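Local coordinates for protein type III effector XopAI (Xanthomonas citri, PDB 6K93) that probably binds arginine-containing peptides through a domain with the mono-ADP-ribosyltransferase fold, as an effector that a plant pathogen delivers into host cells, at residues H157-Y162 with E212-Q217; Q172-D177 with E283-F288; A249-N254 with G271-M276. One frame throughout, in Å; residues are numbered along the deposited sequence.

How the interactions relate
Interactions 2 and 3 both reach one three-stranded antiparallel sheet, 247-250/285-288/272-273, and their centres lie about 8 Å apart. Backbone bonds join them: Val286 N to Ala249 O and Gln284 O to Glu251 N, each 2.9 Å. Interaction 2 fixes the middle strand to helix 165-174, while interaction 3 ties the two outer strands' ends by a salt bridge. Interaction 1, about 14 Å from interaction 3 and 16 Å from interaction 2, is attached to the sheet's edge through Arg273 N and Tyr214 O at 2.8 Å. Glu283 and Glu285 form a Glu-x-Glu sequence like that of arginine-specific ADP-ribosyltransferases, so interaction 2 probably lies at the position of that family's motif.

Interaction 1. Residues H157-Y162 with E212-Q217; sequences HPELKY and EEYSYQ
Glu159 and Tyr214 carry this contact, and the glutamate can be traced atom by atom. Its CB lies 3.4 Å from Glu213 OE2, and CG is still only 3.6 Å from that same oxygen, so the aliphatic base of one acid rests against the carboxylate of the other. CG also meets the edge of the Tyr214 ring in its plane, 3.9 Å from CE1. A bend at the next torsion (chi2 -82°) swings the chain round towards the phenol. At the tip, OE2 accepts a hydrogen bond from Tyr214 OH over 2.7 Å. The hydroxyl arrives on the anti side of the oxygen, 16° out of the carboxylate plane, and carboxylate and ring are nearly coplanar (23° apart), so the acid meets the phenol edge-on rather than over a face. Glu159 OE2 and Glu213 OE2 stay 5.3 Å apart, with no contact between the like charges. Leu160 crosses the ring at about a right angle, its CD2 3.8 Å from Tyr214 CZ; the same methyl is 3.6 Å from Tyr214 OH, which puts apolar cover beside the hydrogen-bonded oxygen. Glu159 and Leu160 sit in a 3-10 turn just after helix 136-156, and Tyr214 closes another, 212-214. The contact thus joins a helix-to-helix connection, 136-156 to 165-174, to the link from helix 194-209 into strand 218-224, within the mono-ADP-ribosyltransferase fold.

Interaction 2. Residues Q172-D177 with E283-F288; sequences QAWTTD and EQEVLF
The Trp174 indole carries Leu287 on one face and Glu285 at its edge. Leu287 CD2 stands 3.7 Å from the centroid of the five-membered ring, only 7° off the ring normal, which defines a CH-pi contact. Its sister methyl CD1 continues along the bicycle to the six-membered ring and touches Trp174 CZ2 at 3.6 Å. At the edge, Trp174 NE1 donates to Glu285 OE2 over 2.8 Å. The bond is nearly straight, with an N-H...O angle of 167°, and the oxygen lies almost in the plane of the indole. At the carboxylate the approach is less regular: NE1 comes from above its plane, and the two flat groups are strongly tilted against each other.

Glu285 is the second acid of the sequence Glu283-Gln284-Glu285, consistent with the Glu-x-Glu motif of arginine-specific ADP-ribosyltransferases, and it begins strand 285-288, the middle strand of a three-stranded sheet. Trp174 ends helix 165-174. With CG opposite the backbone N (chi1 165°), the indole reaches from the helix end to the strand, where the grip at NE1 and the methyl on the face together limit its rotation. Helix 194-209 covers the same place, Ile203 touching both Trp174 and Leu287.

The other oxygen of the acid, Glu285 OE1, lies 3.7 Å from Thr175 CG2. Thr175 itself is held by its hydroxyl: OG1 donates to Gln172 O at 2.7 Å, an oxygen that also accepts from Thr175 N, and OG1 has a further bond to the backbone N of Glu279.

Interaction 3. Residues A249-N254 with G271-M276; sequences ASETKN and GKRISM
Across one end of the antiparallel sheet 247-250/285-288/272-273, Glu251 and Arg273 form a side-on salt bridge that spans the middle strand. Glu251 follows outer strand 247-250, and Arg273 ends the other outer strand. The arginine uses two nitrogens, one for each carboxylate oxygen. NE donates to Glu251 OE2 at 2.7 Å with an N-H...O angle of 152°, and NH2 to Glu251 OE1 at 2.9 Å with a more bent angle of 132°. Both oxygens are met on their syn sides, yet carboxylate and guanidinium are markedly tilted against each other, so the bidentate pair is not flat. A turn at chi3 of 83° directs the arginine's NE edge to the acid, and Arg273 CG comes within 3.3 Å of Glu251 OE2. Gln284 NE2, from the loop leading into the middle strand, is a second partner of Glu251 OE1. The contact lies at the surface, and two waters donate to Glu251 OE2, water 1 at 2.9 Å and water 2 at 3.0 Å. Water 1 accepts a weak bond from Ser275 N. Water 2 is also bonded to Ser275 OG, at 3.1 Å, and takes a weak bond from Arg273 NH2.

Interaction 1. Residues H157-Y162 with E212-Q217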
loop_
_atom_site.group_PDB
_atom_site.type_symbol
_atom_site.label_atom_id
_atom_site.label_comp_id
_atom_site.label_asym_id
_atom_site.label_seq_id
_atom_site.Cartn_x
_atom_site.Cartn_y
_atom_site.Cartn_z
ATOM N N HIS A 157 3.627 21.987 -3.008
ATOM C CA HIS A 157 3.005 21.320 -4.152
ATOM C C HIS A 157 1.500 21.489 -3.987
ATOM O O HIS A 157 0.790 20.570 -3.560
ATOM C CB HIS A 157 3.442 19.860 -4.225
ATOM C CG HIS A 157 4.917 19.702 -4.419
ATOM N ND1 HIS A 157 5.503 19.655 -5.667
ATOM C CD2 HIS A 157 5.931 19.639 -3.523
ATOM C CE1 HIS A 157 6.813 19.537 -5.529
ATOM N NE2 HIS A 157 7.098 19.526 -4.238
ATOM N N PRO A 158 0.992 22.673 -4.333
ATOM C CA PRO A 158 -0.402 22.989 -3.992
ATOM C C PRO A 158 -1.425 22.045 -4.568
ATOM O O PRO A 158 -2.545 22.018 -4.046
ATOM C CB PRO A 158 -0.599 24.410 -4.553
ATOM C CG PRO A 158 0.785 24.959 -4.724
ATOM C CD PRO A 158 1.703 23.803 -4.958
ATOM N N GLU A 159 -1.105 21.278 -5.609
ATOM C CA GLU A 159 -2.044 20.278 -6.103
ATOM C C GLU A 159 -2.350 19.231 -5.037
ATOM O O GLU A 159 -3.330 18.492 -5.169
ATOM C CB GLU A 159 -1.513 19.626 -7.380
ATOM C CG GLU A 159 -0.435 18.589 -7.218
ATOM C CD GLU A 159 0.958 19.132 -7.052
ATOM O OE1 GLU A 159 1.140 20.371 -6.988
ATOM O OE2 GLU A 159 1.906 18.313 -7.012
ATOM N N LEU A 160 -1.534 19.158 -3.995
ATOM C CA LEU A 160 -1.732 18.217 -2.902
ATOM C C LEU A 160 -2.475 18.819 -1.720
ATOM O O LEU A 160 -2.605 18.165 -0.697
ATOM C CB LEU A 160 -0.375 17.698 -2.416
ATOM C CG LEU A 160 0.484 16.901 -3.408
ATOM C CD1 LEU A 160 1.820 16.584 -2.778
ATOM C CD2 LEU A 160 -0.220 15.632 -3.798
ATOM N N LYS A 161 -2.985 20.041 -1.829
ATOM C CA LYS A 161 -3.488 20.722 -0.640
ATOM C C LYS A 161 -4.744 20.087 -0.053
ATOM O O LYS A 161 -5.063 20.352 1.112
ATOM C CB LYS A 161 -3.734 22.206 -0.951
ATOM C CG LYS A 161 -4.956 22.490 -1.817
ATOM C CD LYS A 161 -5.033 24.019 -2.074
ATOM C CE LYS A 161 -6.360 24.437 -2.655
ATOM N NZ LYS A 161 -6.296 25.798 -3.249
ATOM N N TYR A 162 -5.452 19.258 -0.809
ATOM C CA TYR A 162 -6.622 18.577 -0.283
ATOM C C TYR A 162 -6.286 17.241 0.353
ATOM O O TYR A 162 -7.166 16.640 0.985
ATOM C CB TYR A 162 -7.660 18.379 -1.391
ATOM C CG TYR A 162 -8.019 19.676 -2.061
ATOM C CD1 TYR A 162 -8.705 20.653 -1.374
ATOM C CD2 TYR A 162 -7.631 19.921 -3.357
ATOM C CE1 TYR A 162 -9.017 21.849 -1.980
ATOM C CE2 TYR A 162 -7.929 21.112 -3.968
ATOM C CZ TYR A 162 -8.622 22.072 -3.263
ATOM O OH TYR A 162 -8.923 23.266 -3.880
ATOM N N GLU A 212 -5.043 13.297 -10.477
ATOM C CA GLU A 212 -4.831 12.429 -11.629
ATOM C C GLU A 212 -3.464 12.632 -12.273
ATOM O O GLU A 212 -2.952 11.713 -12.929
ATOM C CB GLU A 212 -5.952 12.647 -12.650
ATOM C CG GLU A 212 -5.797 11.921 -13.981
ATOM C CD GLU A 212 -5.735 10.404 -13.884
ATOM O OE1 GLU A 212 -5.932 9.817 -12.797
ATOM O OE2 GLU A 212 -5.493 9.783 -14.936
ATOM N N GLU A 213 -2.820 13.775 -12.071
ATOM C CA GLU A 213 -1.481 13.932 -12.629
ATOM C C GLU A 213 -0.463 12.988 -11.995
ATOM O O GLU A 213 0.624 12.820 -12.553
ATOM C CB GLU A 213 -1.026 15.389 -12.506
ATOM C CG GLU A 213 -1.112 15.955 -11.102
ATOM C CD GLU A 213 -2.346 16.814 -10.874
ATOM O OE1 GLU A 213 -3.462 16.421 -11.294
ATOM O OE2 GLU A 213 -2.200 17.888 -10.256
ATOM N N TYR A 214 -0.786 12.366 -10.853
ATOM C CA TYR A 214 0.074 11.366 -10.250
ATOM C C TYR A 214 -0.130 9.976 -10.836
ATOM O O TYR A 214 0.663 9.081 -10.537
ATOM C CB TYR A 214 -0.138 11.322 -8.718
ATOM C CG TYR A 214 0.527 12.499 -8.051
ATOM C CD1 TYR A 214 -0.081 13.752 -8.051
ATOM C CD2 TYR A 214 1.781 12.380 -7.462
ATOM C CE1 TYR A 214 0.537 14.849 -7.467
ATOM C CE2 TYR A 214 2.399 13.471 -6.888
ATOM C CZ TYR A 214 1.778 14.693 -6.890
ATOM O OH TYR A 214 2.416 15.774 -6.313
ATOM N N SER A 215 -1.131 9.777 -11.689
ATOM C CA SER A 215 -1.298 8.489 -12.354
ATOM C C SER A 215 -0.211 8.289 -13.392
ATOM O O SER A 215 0.161 9.222 -14.111
ATOM C CB SER A 215 -2.663 8.409 -13.041
ATOM O OG SER A 215 -3.707 8.368 -12.106
ATOM N N TYR A 216 0.259 7.058 -13.499
ATOM C CA TYR A 216 1.238 6.671 -14.502
ATOM C C TYR A 216 0.555 5.867 -15.594
ATOM O O TYR A 216 -0.122 4.871 -15.303
ATOM C CB TYR A 216 2.359 5.835 -13.889
ATOM C CG TYR A 216 3.439 5.564 -14.905
ATOM C CD1 TYR A 216 4.211 6.595 -15.411
ATOM C CD2 TYR A 216 3.659 4.284 -15.380
ATOM C CE1 TYR A 216 5.181 6.348 -16.337
ATOM C CE2 TYR A 216 4.636 4.026 -16.319
ATOM C CZ TYR A 216 5.391 5.072 -16.789
ATOM O OH TYR A 216 6.349 4.835 -17.746
ATOM N N GLN A 217 0.730 6.294 -16.846
ATOM C CA GLN A 217 0.252 5.559 -18.001
ATOM C C GLN A 217 1.468 4.962 -18.691
ATOM O O GLN A 217 2.262 5.678 -19.308
ATOM C CB GLN A 217 -0.529 6.449 -18.954
ATOM C CG GLN A 217 -1.841 6.889 -18.376
ATOM C CD GLN A 217 -1.696 8.186 -17.641
ATOM O OE1 GLN A 217 -0.993 9.091 -18.088
ATOM N NE2 GLN A 217 -2.346 8.287 -16.492
#

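Interaction 2. Residues Q172-D177 with E283-F288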
loop_
_atom_site.group_PDB
_atom_site.type_symbol
_atom_site.label_atom_id
_atom_site.label_comp_id
_atom_site.label_asym_id
_atom_site.label_seq_id
_atom_site.Cartn_x
_atom_site.Cartn_y
_atom_site.Cartn_z
ATOM N N GLN A 172 4.680 7.501 2.571
ATOM C CA GLN A 172 6.077 7.437 2.973
ATOM C C GLN A 172 6.347 6.182 3.795
ATOM O O GLN A 172 7.345 5.487 3.574
ATOM C CB GLN A 172 6.486 8.696 3.743
ATOM C CG GLN A 172 7.977 8.680 4.098
ATOM C CD GLN A 172 8.436 9.939 4.804
ATOM O OE1 GLN A 172 7.804 10.977 4.719
ATOM N NE2 GLN A 172 9.567 9.841 5.493
ATOM N N ALA A 173 5.448 5.855 4.731
ATOM C CA ALA A 173 5.640 4.673 5.569
ATOM C C ALA A 173 5.652 3.404 4.732
ATOM O O ALA A 173 6.384 2.454 5.040
ATOM C CB ALA A 173 4.535 4.596 6.635
ATOM N N TRP A 174 4.835 3.367 3.673
ATOM C CA TRP A 174 4.833 2.221 2.783
ATOM C C TRP A 174 6.227 1.958 2.222
ATOM O O TRP A 174 6.613 0.806 2.021
ATOM C CB TRP A 174 3.831 2.431 1.652
ATOM C CG TRP A 174 4.061 1.466 0.546
ATOM C CD1 TRP A 174 4.797 1.701 -0.604
ATOM C CD2 TRP A 174 3.694 0.094 0.496
ATOM N NE1 TRP A 174 4.858 0.568 -1.365
ATOM C CE2 TRP A 174 4.193 -0.434 -0.706
ATOM C CE3 TRP A 174 2.972 -0.736 1.345
ATOM C CZ2 TRP A 174 3.989 -1.739 -1.073
ATOM C CZ3 TRP A 174 2.764 -2.038 0.976
ATOM C CH2 TRP A 174 3.254 -2.539 -0.220
ATOM N N THR A 175 6.998 3.006 1.954
ATOM C CA THR A 175 8.315 2.837 1.365
ATOM C C THR A 175 9.404 2.525 2.388
ATOM O O THR A 175 10.581 2.445 2.023
ATOM C CB THR A 175 8.709 4.077 0.549
ATOM O OG1 THR A 175 8.957 5.220 1.384
ATOM C CG2 THR A 175 7.613 4.422 -0.462
ATOM N N THR A 176 9.034 2.310 3.651
ATOM C CA THR A 176 9.947 1.822 4.674
ATOM C C THR A 176 9.702 0.321 4.867
ATOM O O THR A 176 8.803 -0.272 4.266
ATOM C CB THR A 176 9.765 2.576 5.989
ATOM O OG1 THR A 176 8.569 2.116 6.653
ATOM C CG2 THR A 176 9.705 4.083 5.767
ATOM N N ASP A 177 10.464 -0.289 5.783
ATOM C CA ASP A 177 10.278 -1.690 6.098
ATOM C C ASP A 177 8.925 -1.963 6.748
ATOM O O ASP A 177 8.540 -3.133 6.861
ATOM C CB ASP A 177 11.391 -2.148 7.033
ATOM C CG ASP A 177 12.757 -2.163 6.353
ATOM O OD1 ASP A 177 12.796 -2.310 5.113
ATOM O OD2 ASP A 177 13.777 -2.006 7.054
ATOM N N GLU A 283 14.182 5.939 -6.452
ATOM C CA GLU A 283 13.258 4.976 -7.023
ATOM C C GLU A 283 12.134 5.717 -7.758
ATOM O O GLU A 283 11.901 6.917 -7.565
ATOM C CB GLU A 283 12.658 4.057 -5.938
ATOM C CG GLU A 283 13.662 3.100 -5.239
ATOM C CD GLU A 283 13.009 2.039 -4.335
ATOM O OE1 GLU A 283 11.767 2.042 -4.141
ATOM O OE2 GLU A 283 13.753 1.187 -3.794
ATOM N N GLN A 284 11.435 4.974 -8.619
ATOM C CA GLN A 284 10.263 5.453 -9.369
ATOM C C GLN A 284 9.132 4.432 -9.177
ATOM O O GLN A 284 8.695 3.734 -10.101
ATOM C CB GLN A 284 10.590 5.672 -10.858
ATOM C CG GLN A 284 11.544 6.851 -11.054
ATOM C CD GLN A 284 11.911 7.078 -12.513
ATOM O OE1 GLN A 284 13.078 7.067 -12.858
ATOM N NE2 GLN A 284 10.911 7.311 -13.358
ATOM N N GLU A 285 8.643 4.348 -7.931
ATOM C CA GLU A 285 7.650 3.358 -7.550
ATOM C C GLU A 285 6.259 3.798 -7.954
ATOM O O GLU A 285 5.892 4.965 -7.815
ATOM C CB GLU A 285 7.714 3.097 -6.048
ATOM C CG GLU A 285 6.743 2.046 -5.580
ATOM C CD GLU A 285 6.979 1.615 -4.134
ATOM O OE1 GLU A 285 7.789 2.241 -3.426
ATOM O OE2 GLU A 285 6.338 0.636 -3.725
ATOM N N VAL A 286 5.486 2.832 -8.432
ATOM C CA VAL A 286 4.063 2.966 -8.722
ATOM C C VAL A 286 3.342 1.947 -7.852
ATOM O O VAL A 286 3.762 0.792 -7.789
ATOM C CB VAL A 286 3.744 2.720 -10.209
ATOM C CG1 VAL A 286 2.275 2.639 -10.481
ATOM C CG2 VAL A 286 4.402 3.838 -11.053
ATOM N N LEU A 287 2.292 2.371 -7.152
ATOM C CA LEU A 287 1.627 1.528 -6.166
ATOM C C LEU A 287 0.155 1.431 -6.505
ATOM O O LEU A 287 -0.503 2.454 -6.732
ATOM C CB LEU A 287 1.835 2.080 -4.765
ATOM C CG LEU A 287 1.298 1.179 -3.670
ATOM C CD1 LEU A 287 1.979 -0.164 -3.638
ATOM C CD2 LEU A 287 1.434 1.867 -2.331
ATOM N N PHE A 288 -0.339 0.205 -6.564
ATOM C CA PHE A 288 -1.761 -0.060 -6.783
ATOM C C PHE A 288 -2.419 -0.534 -5.495
ATOM O O PHE A 288 -1.837 -1.365 -4.779
ATOM C CB PHE A 288 -1.980 -1.138 -7.856
ATOM C CG PHE A 288 -1.349 -0.863 -9.203
ATOM C CD1 PHE A 288 -0.070 -1.288 -9.460
ATOM C CD2 PHE A 288 -2.087 -0.279 -10.214
ATOM C CE1 PHE A 288 0.495 -1.103 -10.714
ATOM C CE2 PHE A 288 -1.517 -0.090 -11.457
ATOM C CZ PHE A 288 -0.244 -0.505 -11.697
#

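Interaction 3. Residues A249-N254 with G271-M276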
loop_
_atom_site.group_PDB
_atom_site.type_symbol
_atom_site.label_atom_id
_atom_site.label_comp_id
_atom_site.label_asym_id
_atom_site.label_seq_id
_atom_site.Cartn_x
_atom_site.Cartn_y
_atom_site.Cartn_z
ATOM N N ALA A 249 5.264 -1.654 -8.154
ATOM C CA ALA A 249 6.002 -1.787 -9.396
ATOM C C ALA A 249 6.924 -0.596 -9.560
ATOM O O ALA A 249 6.884 0.352 -8.800
ATOM C CB ALA A 249 5.037 -1.904 -10.582
ATOM N N SER A 250 7.770 -0.652 -10.580
ATOM C CA SER A 250 8.708 0.414 -10.902
ATOM C C SER A 250 8.467 0.894 -12.332
ATOM O O SER A 250 8.201 0.093 -13.231
ATOM C CB SER A 250 10.135 -0.088 -10.717
ATOM O OG SER A 250 11.088 0.852 -11.151
ATOM N N GLU A 251 8.558 2.222 -12.518
ATOM C CA GLU A 251 8.472 2.791 -13.859
ATOM C C GLU A 251 9.654 2.359 -14.708
ATOM O O GLU A 251 9.558 2.309 -15.940
ATOM C CB GLU A 251 8.433 4.301 -13.783
ATOM C CG GLU A 251 7.243 4.854 -13.060
ATOM C CD GLU A 251 7.303 6.371 -12.902
ATOM O OE1 GLU A 251 7.996 7.014 -13.690
ATOM O OE2 GLU A 251 6.642 6.869 -11.989
ATOM N N THR A 252 10.784 2.076 -14.073
ATOM C CA THR A 252 12.013 1.700 -14.745
ATOM C C THR A 252 12.323 0.238 -14.472
ATOM O O THR A 252 11.989 -0.302 -13.408
ATOM C CB THR A 252 13.166 2.602 -14.272
ATOM O OG1 THR A 252 13.209 2.629 -12.839
ATOM C CG2 THR A 252 12.967 4.017 -14.765
ATOM N N LYS A 253 12.967 -0.405 -15.437
ATOM C CA LYS A 253 13.384 -1.788 -15.309
ATOM C C LYS A 253 14.890 -1.819 -15.084
ATOM O O LYS A 253 15.685 -2.222 -15.929
ATOM C CB LYS A 253 12.956 -2.585 -16.516
ATOM C CG LYS A 253 13.042 -4.072 -16.261
ATOM C CD LYS A 253 12.641 -4.883 -17.448
ATOM C CE LYS A 253 12.593 -6.363 -17.081
ATOM N NZ LYS A 253 12.401 -7.216 -18.288
ATOM N N ASN A 254 15.267 -1.319 -13.922
ATOM C CA ASN A 254 16.663 -1.250 -13.536
ATOM C C ASN A 254 17.267 -2.633 -13.425
ATOM O O ASN A 254 16.598 -3.604 -13.061
ATOM C CB ASN A 254 16.816 -0.559 -12.165
ATOM C CG ASN A 254 16.071 0.732 -12.086
ATOM O OD1 ASN A 254 14.842 0.750 -11.967
ATOM N ND2 ASN A 254 16.803 1.843 -12.248
ATOM N N GLY A 271 -2.381 3.639 -11.792
ATOM C CA GLY A 271 -1.400 3.360 -10.766
ATOM C C GLY A 271 -0.680 4.646 -10.413
ATOM O O GLY A 271 -0.305 5.421 -11.295
ATOM N N LYS A 272 -0.423 4.883 -9.135
ATOM C CA LYS A 272 0.025 6.198 -8.709
ATOM C C LYS A 272 1.523 6.212 -8.471
ATOM O O LYS A 272 2.087 5.304 -7.842
ATOM C CB LYS A 272 -0.701 6.629 -7.427
ATOM C CG LYS A 272 -2.172 6.955 -7.644
ATOM C CD LYS A 272 -2.327 8.194 -8.459
ATOM C CE LYS A 272 -3.765 8.657 -8.558
ATOM N NZ LYS A 272 -4.572 7.772 -9.436
ATOM N N ARG A 273 2.160 7.268 -8.965
ATOM C CA ARG A 273 3.582 7.509 -8.775
ATOM C C ARG A 273 3.815 8.050 -7.382
ATOM O O ARG A 273 3.264 9.098 -7.031
ATOM C CB ARG A 273 4.073 8.515 -9.808
ATOM C CG ARG A 273 3.682 8.147 -11.220
ATOM C CD ARG A 273 4.000 9.282 -12.178
ATOM N NE ARG A 273 5.394 9.197 -12.551
ATOM C CZ ARG A 273 5.959 9.993 -13.459
ATOM N NH1 ARG A 273 5.236 10.927 -14.076
ATOM N NH2 ARG A 273 7.240 9.858 -13.774
ATOM N N ILE A 274 4.586 7.331 -6.567
ATOM C CA ILE A 274 4.803 7.756 -5.188
ATOM C C ILE A 274 6.250 8.138 -4.906
ATOM O O ILE A 274 6.615 8.333 -3.734
ATOM C CB ILE A 274 4.300 6.693 -4.200
ATOM C CG1 ILE A 274 5.088 5.371 -4.302
ATOM C CG2 ILE A 274 2.814 6.412 -4.446
ATOM C CD1 ILE A 274 4.819 4.438 -3.085
ATOM N N SER A 275 7.059 8.317 -5.949
ATOM C CA SER A 275 8.450 8.739 -5.759
ATOM C C SER A 275 8.561 10.052 -4.984
ATOM O O SER A 275 9.504 10.229 -4.200
ATOM C CB SER A 275 9.157 8.846 -7.116
ATOM O OG SER A 275 8.491 9.755 -7.995
ATOM N N MET A 276 7.610 10.964 -5.160
ATOM C CA MET A 276 7.628 12.224 -4.415
ATOM C C MET A 276 7.575 12.014 -2.899
ATOM O O MET A 276 8.042 12.883 -2.137
ATOM C CB MET A 276 6.429 13.081 -4.853
ATOM C CG MET A 276 6.482 13.604 -6.261
ATOM S SD MET A 276 6.693 15.393 -6.202
ATOM C CE MET A 276 5.212 15.892 -5.324
HETATM O O HOH W 1 7.148 7.052 -9.168
HETATM O O HOH W 2 8.493 9.009 -10.958
#